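Local coordinates for 'Carboxyl esterase 2 (Tuber melanosporum Mel28, PDB 5MIF), which probably hydrolyses carboxylic esters, as an archaeal-like carboxylesterase of the alpha/beta hydrolase fold from a mycorrhizal truffle, at residues A92-P97 / E175-D180. Residues are numbered along the deposited sequence; the frame is centred on the assembly and turned at random.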
loop_
_atom_site.group_PDB
_atom_site.type_symbol
_atom_site.label_atom_id
_atom_site.label_comp_id
_atom_site.label_asym_id
_atom_site.label_seq_id
_atom_site.Cartn_x
_atom_site.Cartn_y
_atom_site.Cartn_z
ATOM N N ALA A 92 7.131 -9.319 28.696
ATOM C CA ALA A 92 7.190 -8.314 27.643
ATOM C C ALA A 92 8.640 -7.925 27.361
ATOM O O ALA A 92 9.480 -7.907 28.268
ATOM C CB ALA A 92 6.358 -7.082 28.031
ATOM N N TYR A 93 8.935 -7.639 26.097
ATOM C CA TYR A 93 10.241 -7.134 25.726
ATOM C C TYR A 93 10.113 -5.687 25.229
ATOM O O TYR A 93 9.367 -5.420 24.292
ATOM C CB TYR A 93 10.880 -8.009 24.648
ATOM C CG TYR A 93 11.082 -9.461 25.051
ATOM C CD1 TYR A 93 10.048 -10.388 24.933
ATOM C CD2 TYR A 93 12.291 -9.895 25.584
ATOM C CE1 TYR A 93 10.225 -11.725 25.317
ATOM C CE2 TYR A 93 12.481 -11.220 25.968
ATOM C CZ TYR A 93 11.445 -12.128 25.838
ATOM O OH TYR A 93 11.642 -13.437 26.221
ATOM N N LEU A 94 10.848 -4.755 25.831
ATOM C CA LEU A 94 10.857 -3.387 25.315
ATOM C C LEU A 94 12.088 -3.183 24.439
ATOM O O LEU A 94 13.214 -3.217 24.927
ATOM C CB LEU A 94 10.842 -2.360 26.445
ATOM C CG LEU A 94 10.810 -0.878 26.020
ATOM C CD1 LEU A 94 9.505 -0.556 25.289
ATOM C CD2 LEU A 94 10.999 0.049 27.211
ATOM N N TYR A 95 11.868 -2.985 23.146
ATOM C CA TYR A 95 12.967 -2.736 22.223
ATOM C C TYR A 95 13.040 -1.258 21.860
ATOM O O TYR A 95 12.034 -0.674 21.458
ATOM C CB TYR A 95 12.816 -3.560 20.958
ATOM C CG TYR A 95 12.686 -5.053 21.162
ATOM C CD1 TYR A 95 13.760 -5.822 21.625
ATOM C CD2 TYR A 95 11.509 -5.705 20.826
ATOM C CE1 TYR A 95 13.635 -7.210 21.766
ATOM C CE2 TYR A 95 11.371 -7.066 20.967
ATOM C CZ TYR A 95 12.425 -7.818 21.434
ATOM O OH TYR A 95 12.236 -9.177 21.545
ATOM N N LYS A 96 14.221 -0.659 22.023
ATOM C CA LYS A 96 14.437 0.761 21.705
ATOM C C LYS A 96 15.569 0.977 20.712
ATOM O O LYS A 96 16.627 0.380 20.847
ATOM C CB LYS A 96 14.747 1.561 22.973
ATOM C CG LYS A 96 13.702 1.474 24.052
ATOM C CD LYS A 96 13.925 2.547 25.102
ATOM C CE LYS A 96 14.918 2.050 26.136
ATOM N NZ LYS A 96 15.306 3.112 27.086
ATOM N N PRO A 97 15.349 1.831 19.706
ATOM C CA PRO A 97 16.462 2.186 18.819
ATOM C C PRO A 97 17.603 2.891 19.582
ATOM O O PRO A 97 17.382 3.528 20.611
ATOM C CB PRO A 97 15.820 3.150 17.822
ATOM C CG PRO A 97 14.674 3.757 18.582
ATOM C CD PRO A 97 14.145 2.644 19.449
ATOM N N GLU A 175 6.985 5.893 30.950
ATOM C CA GLU A 175 7.817 7.084 31.020
ATOM C C GLU A 175 9.149 6.760 31.693
ATOM O O GLU A 175 10.197 7.219 31.249
ATOM C CB GLU A 175 7.091 8.204 31.759
ATOM C CG GLU A 175 7.766 9.557 31.620
ATOM C CD GLU A 175 6.880 10.704 32.070
ATOM O OE1 GLU A 175 5.651 10.504 32.169
ATOM O OE2 GLU A 175 7.417 11.808 32.298
ATOM N N LYS A 176 9.107 5.891 32.699
ATOM C CA LYS A 176 10.298 5.511 33.448
ATOM C C LYS A 176 11.235 4.633 32.636
ATOM O O LYS A 176 12.405 4.466 32.984
ATOM C CB LYS A 176 9.870 4.735 34.695
ATOM C CG LYS A 176 8.883 5.477 35.575
ATOM C CD LYS A 176 8.321 4.552 36.638
ATOM C CE LYS A 176 7.435 5.296 37.617
ATOM N NZ LYS A 176 6.641 4.335 38.417
ATOM N N LEU A 177 10.737 4.120 31.520
ATOM C CA LEU A 177 11.556 3.326 30.611
ATOM C C LEU A 177 11.989 4.132 29.395
ATOM O O LEU A 177 12.641 3.606 28.492
ATOM C CB LEU A 177 10.798 2.078 30.165
ATOM C CG LEU A 177 10.450 1.087 31.274
ATOM C CD1 LEU A 177 9.586 -0.026 30.717
ATOM C CD2 LEU A 177 11.718 0.540 31.919
ATOM N N GLY A 178 11.602 5.402 29.360
ATOM C CA GLY A 178 12.044 6.279 28.291
ATOM C C GLY A 178 11.130 6.265 27.080
ATOM O O GLY A 178 11.553 6.624 25.987
ATOM N N VAL A 179 9.886 5.827 27.258
ATOM C CA VAL A 179 8.927 5.879 26.163
ATOM C C VAL A 179 7.754 6.746 26.569
ATOM O O VAL A 179 7.506 6.977 27.754
ATOM C CB VAL A 179 8.412 4.480 25.736
ATOM C CG1 VAL A 179 9.570 3.588 25.330
ATOM C CG2 VAL A 179 7.589 3.845 26.849
ATOM N N ASP A 180 7.031 7.220 25.567
ATOM C CA ASP A 180 5.913 8.118 25.792
ATOM C C ASP A 180 4.593 7.386 25.599
ATOM O O ASP A 180 4.161 7.170 24.470
ATOM C CB ASP A 180 6.023 9.318 24.841
ATOM C CG ASP A 180 4.884 10.307 24.997
ATOM O OD1 ASP A 180 4.073 10.172 25.941
ATOM O OD2 ASP A 180 4.788 11.205 24.137
#
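L94 reaches from its strand with one methyl for each of two partners. CD2 lies against L177, 3.6 Å from its CB, and also meets the branch methyl CD1 of L177 at 3.8 Å, the two leucine side chains crossing at a slant. The other methyl, L94 CD1, turns to V179 and comes within 4.1 Å of its CG1; here the side chains run past one another in opposite directions. With CG anti to the backbone N (chi1 -178°), the branch point of L94 is carried out toward 175-180, and its two methyls part between L177 and V179.

In this alpha/beta hydrolase fold, strand 90-97 lies second in the central sheet, antiparallel to both 75-82 and 142-147, and 175-180 leads from the end of helix 158-173 into the short strand 179-180. Segment 175-180 rests on one face of the sheet near its edge, where L177 also touches K78 and L80 and V179 reaches A142. On the other face, Y95 packs against I132 and I136 of helix 129-139.

Two residues along from L94, K96 sends its chain to the turn at L177, bending at chi3 to bring the ammonium group to the backbone. NZ donates a hydrogen bond to L177 O at 3.1 Å. The C=O...N angle is 150°, and the donor is tilted 29° from the carbonyl plane. The partly exposed K96 thereby holds the L177-G178 peptide from its carbonyl side, while CD runs loosely beside V179, 4.5 Å from its CG1. G178 N in turn bonds back to E175 O and closes the turn.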